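Local structure of actinorhodin polyketide putative beta-ketoacyl synthase 2 (Streptomyces coelicolor A3, 1TQY) at residues S210-T215 / R397-F402; L224-R229 / A315-I320; G177-T182 / P188-G193. The protein is the chain length factor of the actinorhodin polyketide synthase, a beta-ketoacyl synthase-family protein that probably works with a partner ketosynthase in polyketide chain assembly. All coordinates share one frame; numbering follows the deposited sequence.

Contacts 1 and 2 lie on the same side of the chain's centre and touch through a long, weak ion pair between Arg-397, which takes no part in contact 1 across its segments, and Glu-316. Their first segments, 210-215 and 224-229, share the loop between helix 201-208 and strand 238-246. Contact 3 lies on the opposite side, its nearest atoms about 13 Å from contact 1. Contact 1 is a polar surface contact in touch with a second protein chain, with one direct hydrogen bond, three waters and two arginines. Contacts 2 and 3, largely buried, have no hydrogen bond between their segments: one sets a phenylalanine ring against a helix, the other packs helix on strand through small side chains.

Contact 1: residues S210-T215 / R397-F402; sequences SGRIST and RGRWGF
Arg-399 reaches Ser-210 with one end of its guanidinium: NH1 donates to Ser-210 O at 3.2 Å with an N-H...O angle of 151°. The donor approaches in the carbonyl plane, on a lone pair, while the oxygen sits 20° out of the guanidinium plane. An extended chain, with CG anti to the backbone N (chi1 174°), carries the group this far. Water 1 takes a bond from Arg-399 NH2 (3.0 Å) and donates weakly to Ser-210 O. Arg-399 NH1 also lies over one face of the Arg-212 guanidinium, 4.4 Å from Arg-212 NH1. Water 2 accepts from Arg-399 NH1 at 2.9 Å and weakly from Arg-212 NH1. This is a subunit interface: Arg-399 NE is salt-bridged to an acidic side chain of another protein chain, which probably offsets the paired charges. At Trp-400, the backbone N donates to water 3 (2.9 Å), which also accepts from Arg-212 NH1, and NE1 hydrogen-bonds to an acidic side chain of that neighbouring chain. Gly-401 and Phe-402 both face Gly-398 in a G1 beta bulge linking strands 391-398 and 402-410. The loop following helix 201-208 thus meets this strand connection, with Arg-212 resting on Leu-312 of helix 310-324.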
ATOM      1  N   SER B 210     -11.662  -3.668 -16.911  1.00 20.66           N
ATOM      2  CA  SER B 210     -12.476  -3.104 -15.834  1.00 21.10           C
ATOM      3  C   SER B 210     -13.931  -3.179 -16.238  1.00 22.77           C
ATOM      4  O   SER B 210     -14.821  -3.314 -15.399  1.00 22.30           O
ATOM      5  CB  SER B 210     -12.138  -1.638 -15.613  1.00 22.98           C
ATOM      6  OG  SER B 210     -12.485  -0.871 -16.756  1.00 22.03           O
ATOM      7  N   GLY B 211     -14.163  -3.069 -17.540  1.00 22.74           N
ATOM      8  CA  GLY B 211     -15.512  -3.095 -18.069  1.00 22.20           C
ATOM      9  C   GLY B 211     -16.122  -1.715 -17.933  1.00 22.93           C
ATOM     10  O   GLY B 211     -17.303  -1.523 -18.198  1.00 25.40           O
ATOM     11  N   ARG B 212     -15.310  -0.734 -17.555  1.00 20.55           N
ATOM     12  CA  ARG B 212     -15.832   0.618 -17.359  1.00 22.45           C
ATOM     13  C   ARG B 212     -15.188   1.725 -18.182  1.00 22.15           C
ATOM     14  O   ARG B 212     -15.447   2.912 -17.969  1.00 21.70           O
ATOM     15  CB  ARG B 212     -15.751   0.960 -15.869  1.00 23.16           C
ATOM     16  CG  ARG B 212     -16.735   0.156 -15.015  1.00 25.27           C
ATOM     17  CD  ARG B 212     -16.470   0.292 -13.516  1.00 28.44           C
ATOM     18  NE  ARG B 212     -17.456  -0.451 -12.708  1.00 32.23           N
ATOM     19  CZ  ARG B 212     -17.383  -0.607 -11.386  1.00 33.99           C
ATOM     20  NH1 ARG B 212     -16.375  -0.076 -10.701  1.00 31.51           N
ATOM     21  NH2 ARG B 212     -18.314  -1.297 -10.751  1.00 35.27           N
ATOM     22  N   ILE B 213     -14.369   1.337 -19.146  1.00 23.78           N
ATOM     23  CA  ILE B 213     -13.682   2.316 -19.970  1.00 24.48           C
ATOM     24  C   ILE B 213     -14.459   2.723 -21.219  1.00 24.40           C
ATOM     25  O   ILE B 213     -14.964   1.877 -21.952  1.00 23.72           O
ATOM     26  CB  ILE B 213     -12.303   1.776 -20.319  1.00 26.92           C
ATOM     27  CG1 ILE B 213     -11.499   1.703 -19.012  1.00 29.82           C
ATOM     28  CG2 ILE B 213     -11.602   2.656 -21.330  1.00 24.28           C
ATOM     29  CD1 ILE B 213     -10.066   1.382 -19.201  1.00 36.24           C
ATOM     30  N   SER B 214     -14.568   4.030 -21.441  1.00 23.62           N
ATOM     31  CA  SER B 214     -15.285   4.543 -22.595  1.00 23.28           C
ATOM     32  C   SER B 214     -14.665   4.117 -23.910  1.00 24.04           C
ATOM     33  O   SER B 214     -13.442   4.135 -24.071  1.00 22.98           O
ATOM     34  CB  SER B 214     -15.349   6.071 -22.558  1.00 23.55           C
ATOM     35  OG  SER B 214     -15.832   6.565 -23.794  1.00 26.67           O
ATOM     36  N   THR B 215     -15.515   3.727 -24.856  1.00 23.72           N
ATOM     37  CA  THR B 215     -15.037   3.336 -26.169  1.00 24.26           C
ATOM     38  C   THR B 215     -15.337   4.452 -27.170  1.00 22.91           C
ATOM     39  O   THR B 215     -15.321   4.232 -28.375  1.00 23.78           O
ATOM     40  CB  THR B 215     -15.694   2.025 -26.666  1.00 24.91           C
ATOM     41  OG1 THR B 215     -17.117   2.187 -26.721  1.00 25.36           O
ATOM     42  CG2 THR B 215     -15.342   0.860 -25.741  1.00 25.53           C
ATOM     43  N   ARG B 397     -13.722   7.163  -5.038  1.00 22.48           N
ATOM     44  CA  ARG B 397     -14.094   5.781  -4.779  1.00 23.03           C
ATOM     45  C   ARG B 397     -13.126   4.895  -5.508  1.00 22.21           C
ATOM     46  O   ARG B 397     -12.543   5.288  -6.511  1.00 19.72           O
ATOM     47  CB  ARG B 397     -15.500   5.453  -5.272  1.00 22.76           C
ATOM     48  CG  ARG B 397     -16.574   6.320  -4.690  1.00 25.52           C
ATOM     49  CD  ARG B 397     -17.367   6.936  -5.818  1.00 28.64           C
ATOM     50  NE  ARG B 397     -18.592   6.202  -6.046  1.00 28.62           N
ATOM     51  CZ  ARG B 397     -19.435   6.416  -7.052  1.00 27.29           C
ATOM     52  NH1 ARG B 397     -19.205   7.352  -7.968  1.00 22.48           N
ATOM     53  NH2 ARG B 397     -20.532   5.688  -7.109  1.00 23.44           N
ATOM     54  N   GLY B 398     -12.955   3.694  -4.985  1.00 22.25           N
ATOM     55  CA  GLY B 398     -12.067   2.751  -5.622  1.00 22.67           C
ATOM     56  C   GLY B 398     -12.866   1.520  -5.975  1.00 24.47           C
ATOM     57  O   GLY B 398     -13.785   1.135  -5.254  1.00 24.51           O
ATOM     58  N   ARG B 399     -12.516   0.912  -7.101  1.00 23.81           N
ATOM     59  CA  ARG B 399     -13.169  -0.292  -7.576  1.00 22.63           C
ATOM     60  C   ARG B 399     -13.277  -1.333  -6.459  1.00 22.90           C
ATOM     61  O   ARG B 399     -12.328  -1.542  -5.704  1.00 22.35           O
ATOM     62  CB  ARG B 399     -12.366  -0.861  -8.741  1.00 23.66           C
ATOM     63  CG  ARG B 399     -12.843  -2.198  -9.257  1.00 23.45           C
ATOM     64  CD  ARG B 399     -11.864  -2.693 -10.292  1.00 24.76           C
ATOM     65  NE  ARG B 399     -12.252  -3.973 -10.868  1.00 24.89           N
ATOM     66  CZ  ARG B 399     -13.118  -4.118 -11.862  1.00 23.48           C
ATOM     67  NH1 ARG B 399     -13.697  -3.057 -12.401  1.00 20.58           N
ATOM     68  NH2 ARG B 399     -13.391  -5.328 -12.320  1.00 25.90           N
ATOM     69  N   TRP B 400     -14.438  -1.983  -6.389  1.00 21.90           N
ATOM     70  CA  TRP B 400     -14.769  -3.010  -5.397  1.00 21.01           C
ATOM     71  C   TRP B 400     -15.363  -2.446  -4.107  1.00 20.72           C
ATOM     72  O   TRP B 400     -15.580  -3.188  -3.151  1.00 19.08           O
ATOM     73  CB  TRP B 400     -13.562  -3.916  -5.083  1.00 21.11           C
ATOM     74  CG  TRP B 400     -13.221  -4.809  -6.227  1.00 21.43           C
ATOM     75  CD1 TRP B 400     -12.001  -4.941  -6.828  1.00 21.75           C
ATOM     76  CD2 TRP B 400     -14.130  -5.628  -6.981  1.00 22.18           C
ATOM     77  NE1 TRP B 400     -12.098  -5.781  -7.914  1.00 23.94           N
ATOM     78  CE2 TRP B 400     -13.392  -6.216  -8.033  1.00 23.33           C
ATOM     79  CE3 TRP B 400     -15.500  -5.917  -6.873  1.00 21.88           C
ATOM     80  CZ2 TRP B 400     -13.972  -7.076  -8.973  1.00 23.49           C
ATOM     81  CZ3 TRP B 400     -16.083  -6.779  -7.810  1.00 23.39           C
ATOM     82  CH2 TRP B 400     -15.318  -7.344  -8.848  1.00 23.16           C
ATOM     83  N   GLY B 401     -15.611  -1.137  -4.072  1.00 19.49           N
ATOM     84  CA  GLY B 401     -16.253  -0.552  -2.907  1.00 19.63           C
ATOM     85  C   GLY B 401     -15.538   0.431  -2.003  1.00 20.12           C
ATOM     86  O   GLY B 401     -16.108   0.839  -0.991  1.00 18.37           O
ATOM     87  N   PHE B 402     -14.311   0.817  -2.338  1.00 21.03           N
ATOM     88  CA  PHE B 402     -13.565   1.761  -1.507  1.00 22.14           C
ATOM     89  C   PHE B 402     -14.118   3.185  -1.586  1.00 21.45           C
ATOM     90  O   PHE B 402     -14.304   3.730  -2.677  1.00 23.17           O
ATOM     91  CB  PHE B 402     -12.085   1.782  -1.914  1.00 21.07           C
ATOM     92  CG  PHE B 402     -11.388   0.457  -1.776  1.00 20.86           C
ATOM     93  CD1 PHE B 402     -11.392  -0.463  -2.820  1.00 19.04           C
ATOM     94  CD2 PHE B 402     -10.656   0.165  -0.630  1.00 21.34           C
ATOM     95  CE1 PHE B 402     -10.667  -1.659  -2.722  1.00 19.60           C
ATOM     96  CE2 PHE B 402      -9.928  -1.025  -0.520  1.00 20.76           C
ATOM     97  CZ  PHE B 402      -9.931  -1.935  -1.568  1.00 18.97           C
TER
HETATM   98  O   HOH W   1     -14.786  -6.353 -14.792  1.00 32.04           O
HETATM   99  O   HOH W   2     -13.389  -0.207 -12.094  1.00 31.90           O
HETATM  100  O   HOH W   3     -16.811  -1.291  -7.828  1.00 36.88           O

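Contact 2: residues L224-R229 / A315-I320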
ATOM      1  N   LEU B 224     -18.060  11.651 -19.493  1.00 25.49           N
ATOM      2  CA  LEU B 224     -19.155  12.523 -19.106  1.00 25.99           C
ATOM      3  C   LEU B 224     -19.849  12.136 -17.806  1.00 24.99           C
ATOM      4  O   LEU B 224     -20.993  11.693 -17.811  1.00 25.05           O
ATOM      5  CB  LEU B 224     -20.168  12.551 -20.260  1.00 27.48           C
ATOM      6  CG  LEU B 224     -19.585  12.918 -21.634  1.00 28.05           C
ATOM      7  CD1 LEU B 224     -20.644  12.732 -22.718  1.00 28.42           C
ATOM      8  CD2 LEU B 224     -19.094  14.353 -21.609  1.00 28.18           C
ATOM      9  N   PRO B 225     -19.165  12.303 -16.667  1.00 25.12           N
ATOM     10  CA  PRO B 225     -19.807  11.943 -15.398  1.00 25.35           C
ATOM     11  C   PRO B 225     -21.069  12.766 -15.108  1.00 24.26           C
ATOM     12  O   PRO B 225     -21.066  13.990 -15.229  1.00 22.58           O
ATOM     13  CB  PRO B 225     -18.697  12.184 -14.369  1.00 25.15           C
ATOM     14  CG  PRO B 225     -17.907  13.306 -14.979  1.00 27.19           C
ATOM     15  CD  PRO B 225     -17.822  12.863 -16.438  1.00 23.57           C
ATOM     16  N   PHE B 226     -22.139  12.068 -14.742  1.00 24.21           N
ATOM     17  CA  PHE B 226     -23.430  12.678 -14.419  1.00 25.48           C
ATOM     18  C   PHE B 226     -24.240  13.125 -15.640  1.00 26.06           C
ATOM     19  O   PHE B 226     -25.330  13.676 -15.496  1.00 26.07           O
ATOM     20  CB  PHE B 226     -23.255  13.854 -13.440  1.00 24.49           C
ATOM     21  CG  PHE B 226     -22.669  13.454 -12.104  1.00 24.83           C
ATOM     22  CD1 PHE B 226     -21.484  14.018 -11.651  1.00 25.38           C
ATOM     23  CD2 PHE B 226     -23.283  12.478 -11.322  1.00 23.45           C
ATOM     24  CE1 PHE B 226     -20.920  13.627 -10.432  1.00 25.46           C
ATOM     25  CE2 PHE B 226     -22.729  12.078 -10.104  1.00 25.02           C
ATOM     26  CZ  PHE B 226     -21.545  12.648  -9.663  1.00 24.79           C
ATOM     27  N   ASP B 227     -23.714  12.886 -16.840  1.00 27.13           N
ATOM     28  CA  ASP B 227     -24.433  13.239 -18.067  1.00 27.81           C
ATOM     29  C   ASP B 227     -25.271  12.039 -18.493  1.00 28.34           C
ATOM     30  O   ASP B 227     -24.860  10.887 -18.298  1.00 26.76           O
ATOM     31  CB  ASP B 227     -23.450  13.578 -19.185  1.00 26.44           C
ATOM     32  CG  ASP B 227     -24.136  14.130 -20.414  1.00 24.58           C
ATOM     33  OD1 ASP B 227     -24.099  15.363 -20.629  1.00 24.36           O
ATOM     34  OD2 ASP B 227     -24.724  13.331 -21.168  1.00 27.46           O
ATOM     35  N   GLU B 228     -26.432  12.288 -19.093  1.00 30.79           N
ATOM     36  CA  GLU B 228     -27.274  11.172 -19.518  1.00 33.33           C
ATOM     37  C   GLU B 228     -26.580  10.299 -20.552  1.00 32.31           C
ATOM     38  O   GLU B 228     -26.953   9.146 -20.736  1.00 31.62           O
ATOM     39  CB  GLU B 228     -28.611  11.678 -20.062  1.00 36.81           C
ATOM     40  CG  GLU B 228     -28.506  12.581 -21.259  1.00 42.18           C
ATOM     41  CD  GLU B 228     -29.872  12.882 -21.847  1.00 46.77           C
ATOM     42  OE1 GLU B 228     -30.779  13.264 -21.069  1.00 47.96           O
ATOM     43  OE2 GLU B 228     -30.030  12.736 -23.080  1.00 48.87           O
ATOM     44  N   ARG B 229     -25.563  10.837 -21.218  1.00 31.94           N
ATOM     45  CA  ARG B 229     -24.827  10.058 -22.211  1.00 32.99           C
ATOM     46  C   ARG B 229     -23.575   9.365 -21.626  1.00 31.32           C
ATOM     47  O   ARG B 229     -22.771   8.808 -22.369  1.00 30.73           O
ATOM     48  CB  ARG B 229     -24.414  10.941 -23.399  1.00 36.33           C
ATOM     49  CG  ARG B 229     -25.574  11.512 -24.231  1.00 42.73           C
ATOM     50  CD  ARG B 229     -26.438  10.415 -24.865  1.00 47.73           C
ATOM     51  NE  ARG B 229     -27.537  10.962 -25.663  1.00 55.43           N
ATOM     52  CZ  ARG B 229     -27.384  11.622 -26.810  1.00 58.29           C
ATOM     53  NH1 ARG B 229     -26.168  11.816 -27.304  1.00 59.15           N
ATOM     54  NH2 ARG B 229     -28.445  12.086 -27.466  1.00 59.62           N
ATOM     55  N   ALA B 315     -25.389   6.346  -7.965  1.00 22.02           N
ATOM     56  CA  ALA B 315     -25.103   6.035  -6.564  1.00 23.97           C
ATOM     57  C   ALA B 315     -24.494   7.256  -5.879  1.00 23.67           C
ATOM     58  O   ALA B 315     -24.914   7.641  -4.791  1.00 22.70           O
ATOM     59  CB  ALA B 315     -24.134   4.845  -6.455  1.00 22.76           C
ATOM     60  N   GLU B 316     -23.498   7.864  -6.518  1.00 22.80           N
ATOM     61  CA  GLU B 316     -22.858   9.037  -5.935  1.00 23.97           C
ATOM     62  C   GLU B 316     -23.780  10.240  -5.766  1.00 23.33           C
ATOM     63  O   GLU B 316     -23.733  10.920  -4.740  1.00 20.97           O
ATOM     64  CB  GLU B 316     -21.641   9.463  -6.754  1.00 25.72           C
ATOM     65  CG  GLU B 316     -21.039  10.767  -6.241  1.00 27.96           C
ATOM     66  CD  GLU B 316     -19.648  11.036  -6.766  1.00 31.60           C
ATOM     67  OE1 GLU B 316     -19.437  10.914  -7.992  1.00 33.51           O
ATOM     68  OE2 GLU B 316     -18.771  11.376  -5.941  1.00 33.33           O
ATOM     69  N   ALA B 317     -24.597  10.517  -6.781  1.00 24.04           N
ATOM     70  CA  ALA B 317     -25.522  11.646  -6.729  1.00 24.04           C
ATOM     71  C   ALA B 317     -26.509  11.438  -5.588  1.00 24.83           C
ATOM     72  O   ALA B 317     -26.942  12.383  -4.934  1.00 24.17           O
ATOM     73  CB  ALA B 317     -26.270  11.759  -8.043  1.00 24.27           C
ATOM     74  N   ARG B 318     -26.846  10.176  -5.355  1.00 25.58           N
ATOM     75  CA  ARG B 318     -27.781   9.819  -4.306  1.00 27.29           C
ATOM     76  C   ARG B 318     -27.142  10.036  -2.925  1.00 26.00           C
ATOM     77  O   ARG B 318     -27.789  10.562  -2.018  1.00 25.51           O
ATOM     78  CB  ARG B 318     -28.227   8.369  -4.521  1.00 30.33           C
ATOM     79  CG  ARG B 318     -29.483   7.944  -3.796  1.00 34.97           C
ATOM     80  CD  ARG B 318     -30.172   6.811  -4.560  1.00 36.57           C
ATOM     81  NE  ARG B 318     -29.281   5.688  -4.834  1.00 38.79           N
ATOM     82  CZ  ARG B 318     -29.085   5.148  -6.038  1.00 39.20           C
ATOM     83  NH1 ARG B 318     -29.714   5.627  -7.100  1.00 39.35           N
ATOM     84  NH2 ARG B 318     -28.256   4.121  -6.182  1.00 39.32           N
ATOM     85  N   ALA B 319     -25.870   9.673  -2.761  1.00 23.91           N
ATOM     86  CA  ALA B 319     -25.223   9.872  -1.470  1.00 22.15           C
ATOM     87  C   ALA B 319     -25.070  11.360  -1.191  1.00 22.40           C
ATOM     88  O   ALA B 319     -25.326  11.823  -0.075  1.00 23.85           O
ATOM     89  CB  ALA B 319     -23.856   9.179  -1.428  1.00 22.26           C
ATOM     90  N   ILE B 320     -24.652  12.120  -2.196  1.00 22.09           N
ATOM     91  CA  ILE B 320     -24.498  13.567  -2.018  1.00 23.06           C
ATOM     92  C   ILE B 320     -25.855  14.187  -1.651  1.00 23.03           C
ATOM     93  O   ILE B 320     -25.945  15.006  -0.734  1.00 24.04           O
ATOM     94  CB  ILE B 320     -23.939  14.231  -3.305  1.00 22.79           C
ATOM     95  CG1 ILE B 320     -22.543  13.673  -3.602  1.00 23.20           C
ATOM     96  CG2 ILE B 320     -23.858  15.747  -3.125  1.00 23.12           C
ATOM     97  CD1 ILE B 320     -21.938  14.151  -4.904  1.00 23.68           C
TER
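A type II beta turn from Leu-224 to Asp-227 presents Phe-226 to Glu-316 and Ala-317 of helix 310-324. Phe-226 occupies the third position with a positive phi of 77°, and the turn is closed by Asp-227 N bonding to Leu-224 O (3.1 Å). The far end of the ring does the touching. Phe-226 CZ lies 3.2 Å from Glu-316 OE1, which comes in obliquely, whereas Glu-316 CG is in the ring plane at the edge, 3.9 Å from Phe-226 CZ. Ring and carboxylate planes are 42° apart, and the two side chains cross at about a right angle. On the neighbouring ring corner, Phe-226 CE2 packs at 4.1 Å against Ala-317 CB, so two successive helix residues, Glu-316 and Ala-317, meet adjacent ring atoms.

Turn and helix are joined by a polar bond as well: Phe-226 N donates to Asp-313 OD2 on the same helix. Directly after the aromatic residue comes an Asx turn, in which Asp-227 OD2 accepts from Arg-229 N at 2.6 Å through its anti lone pair. The buried Glu-316 carboxylate is held by the backbone N of Asp-305 at OE2 and of Gly-306 at OE1, in the loop between strand 301-303 and its own helix. These donors, with a long, weak ion pair from OE1 to Arg-397 NH1, would tend to stabilise its ionised form.

Contact 3: residues G177-T182 / P188-G193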
ATOM      1  N   GLY B 177      -5.004  11.283   3.886  1.00 24.37           N
ATOM      2  CA  GLY B 177      -5.546  11.148   5.224  1.00 24.25           C
ATOM      3  C   GLY B 177      -4.521  10.453   6.106  1.00 25.20           C
ATOM      4  O   GLY B 177      -4.404  10.737   7.303  1.00 24.99           O
ATOM      5  N   HIS B 178      -3.768   9.533   5.509  1.00 25.10           N
ATOM      6  CA  HIS B 178      -2.746   8.781   6.245  1.00 25.81           C
ATOM      7  C   HIS B 178      -1.626   9.735   6.678  1.00 26.07           C
ATOM      8  O   HIS B 178      -1.045   9.598   7.762  1.00 25.88           O
ATOM      9  CB  HIS B 178      -2.184   7.657   5.361  1.00 24.84           C
ATOM     10  CG  HIS B 178      -1.255   6.721   6.076  1.00 26.75           C
ATOM     11  ND1 HIS B 178      -1.520   5.373   6.220  1.00 27.61           N
ATOM     12  CD2 HIS B 178      -0.041   6.924   6.647  1.00 27.55           C
ATOM     13  CE1 HIS B 178      -0.511   4.790   6.846  1.00 26.35           C
ATOM     14  NE2 HIS B 178       0.400   5.708   7.116  1.00 25.22           N
ATOM     15  N   ALA B 179      -1.332  10.704   5.818  1.00 25.85           N
ATOM     16  CA  ALA B 179      -0.308  11.688   6.123  1.00 25.42           C
ATOM     17  C   ALA B 179      -0.779  12.531   7.295  1.00 25.39           C
ATOM     18  O   ALA B 179      -0.022  12.797   8.234  1.00 24.57           O
ATOM     19  CB  ALA B 179      -0.051  12.577   4.921  1.00 21.96           C
ATOM     20  N   ARG B 180      -2.035  12.958   7.237  1.00 25.59           N
ATOM     21  CA  ARG B 180      -2.591  13.776   8.311  1.00 24.92           C
ATOM     22  C   ARG B 180      -2.413  13.086   9.658  1.00 24.05           C
ATOM     23  O   ARG B 180      -2.055  13.727  10.640  1.00 25.37           O
ATOM     24  CB  ARG B 180      -4.076  14.057   8.064  1.00 26.41           C
ATOM     25  CG  ARG B 180      -4.787  14.718   9.238  1.00 25.82           C
ATOM     26  CD  ARG B 180      -6.009  15.480   8.761  1.00 28.20           C
ATOM     27  NE  ARG B 180      -6.832  16.000   9.857  1.00 28.83           N
ATOM     28  CZ  ARG B 180      -7.824  15.332  10.437  1.00 30.11           C
ATOM     29  NH1 ARG B 180      -8.128  14.105  10.033  1.00 27.26           N
ATOM     30  NH2 ARG B 180      -8.526  15.900  11.413  1.00 31.94           N
ATOM     31  N   ARG B 181      -2.649  11.779   9.691  1.00 22.09           N
ATOM     32  CA  ARG B 181      -2.515  11.011  10.919  1.00 23.53           C
ATOM     33  C   ARG B 181      -1.074  11.073  11.417  1.00 24.73           C
ATOM     34  O   ARG B 181      -0.809  11.350  12.587  1.00 24.15           O
ATOM     35  CB  ARG B 181      -2.899   9.555  10.660  1.00 24.85           C
ATOM     36  CG  ARG B 181      -3.000   8.688  11.902  1.00 28.79           C
ATOM     37  CD  ARG B 181      -3.552   7.308  11.560  1.00 29.00           C
ATOM     38  NE  ARG B 181      -2.593   6.531  10.781  1.00 32.47           N
ATOM     39  CZ  ARG B 181      -2.847   5.353  10.214  1.00 33.52           C
ATOM     40  NH1 ARG B 181      -4.048   4.796  10.329  1.00 32.44           N
ATOM     41  NH2 ARG B 181      -1.890   4.728   9.536  1.00 33.21           N
ATOM     42  N   THR B 182      -0.148  10.817  10.502  1.00 23.62           N
ATOM     43  CA  THR B 182       1.271  10.819  10.809  1.00 24.54           C
ATOM     44  C   THR B 182       1.739  12.169  11.371  1.00 24.29           C
ATOM     45  O   THR B 182       2.399  12.228  12.418  1.00 24.78           O
ATOM     46  CB  THR B 182       2.078  10.416   9.550  1.00 24.60           C
ATOM     47  OG1 THR B 182       1.614   9.138   9.105  1.00 22.42           O
ATOM     48  CG2 THR B 182       3.561  10.312   9.865  1.00 24.94           C
ATOM     49  N   PRO B 188       6.422  16.669  11.687  1.00 30.23           N
ATOM     50  CA  PRO B 188       6.100  18.002  11.156  1.00 29.66           C
ATOM     51  C   PRO B 188       5.774  18.149   9.685  1.00 29.29           C
ATOM     52  O   PRO B 188       4.884  18.917   9.320  1.00 30.01           O
ATOM     53  CB  PRO B 188       7.331  18.833  11.512  1.00 29.07           C
ATOM     54  CG  PRO B 188       7.882  18.148  12.696  1.00 30.65           C
ATOM     55  CD  PRO B 188       7.749  16.688  12.319  1.00 30.00           C
ATOM     56  N   LEU B 189       6.509  17.449   8.834  1.00 29.67           N
ATOM     57  CA  LEU B 189       6.272  17.566   7.410  1.00 28.09           C
ATOM     58  C   LEU B 189       6.107  16.195   6.792  1.00 27.67           C
ATOM     59  O   LEU B 189       6.804  15.244   7.157  1.00 27.99           O
ATOM     60  CB  LEU B 189       7.430  18.329   6.749  1.00 27.96           C
ATOM     61  CG  LEU B 189       7.348  18.668   5.258  1.00 27.77           C
ATOM     62  CD1 LEU B 189       8.289  19.801   4.928  1.00 27.22           C
ATOM     63  CD2 LEU B 189       7.683  17.432   4.423  1.00 28.82           C
ATOM     64  N   VAL B 190       5.172  16.106   5.853  1.00 26.06           N
ATOM     65  CA  VAL B 190       4.900  14.860   5.165  1.00 24.96           C
ATOM     66  C   VAL B 190       4.568  15.145   3.707  1.00 25.03           C
ATOM     67  O   VAL B 190       3.714  15.984   3.395  1.00 25.51           O
ATOM     68  CB  VAL B 190       3.725  14.099   5.824  1.00 25.35           C
ATOM     69  CG1 VAL B 190       3.339  12.902   4.960  1.00 25.00           C
ATOM     70  CG2 VAL B 190       4.128  13.623   7.220  1.00 25.38           C
ATOM     71  N   VAL B 191       5.271  14.461   2.811  1.00 23.94           N
ATOM     72  CA  VAL B 191       5.044  14.612   1.379  1.00 23.53           C
ATOM     73  C   VAL B 191       4.041  13.524   1.028  1.00 22.74           C
ATOM     74  O   VAL B 191       4.244  12.349   1.338  1.00 23.28           O
ATOM     75  CB  VAL B 191       6.352  14.418   0.587  1.00 24.19           C
ATOM     76  CG1 VAL B 191       6.057  14.375  -0.905  1.00 23.43           C
ATOM     77  CG2 VAL B 191       7.300  15.555   0.899  1.00 21.70           C
ATOM     78  N   SER B 192       2.958  13.907   0.374  1.00 23.22           N
ATOM     79  CA  SER B 192       1.910  12.937   0.101  1.00 23.41           C
ATOM     80  C   SER B 192       1.246  13.150  -1.237  1.00 23.35           C
ATOM     81  O   SER B 192       1.187  14.265  -1.755  1.00 23.37           O
ATOM     82  CB  SER B 192       0.852  13.034   1.216  1.00 22.80           C
ATOM     83  OG  SER B 192      -0.059  11.952   1.171  1.00 24.20           O
ATOM     84  N   GLY B 193       0.728  12.068  -1.790  1.00 23.15           N
ATOM     85  CA  GLY B 193       0.063  12.168  -3.065  1.00 23.97           C
ATOM     86  C   GLY B 193       0.106  10.845  -3.777  1.00 23.49           C
ATOM     87  O   GLY B 193       0.233   9.781  -3.169  1.00 23.82           O
TER
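The 177-182 part of helix 171-185 and the 189-193 part of strand 189-196 run almost antiparallel, their N-to-C directions 171° apart and their axes 8.6 Å apart at closest approach, with Ala-179 and Val-190 the nearest pair by CA atoms. That spacing is consistent with the small side chains, Ala-179 and Ser-192, at the interface. Ala-179 CB points at the strand and touches Val-190 CG1 at 3.4 Å, tighter than usual van der Waals contact between carbons. A chi1 of 172° turns this valine branch away from the backbone N and toward the helix. Its second methyl, CG2, turns to the next turn of the helix and lies 4.3 Å from Thr-182 CG2, a looser fit. Two residues along the strand, Ser-192 completes the contact: its CB and OG both lie 3.8 Å from Ala-179 CB. That hydroxyl takes part in no hydrogen bond between the two segments; it hydrogen-bonds to Val-109 O, with Ala-175 O a weak second acceptor.

The strand is flanked by 106-111, parallel to it, and by 238-246, antiparallel, and the helix lies over this group: Ala-179 also touches Leu-244, and His-178 touches Val-109. Helix-on-sheet packing of this kind is consistent with the layered alpha/beta architecture of the thiolase fold; here helix 171-185 leads through a short loop into strand 189-196.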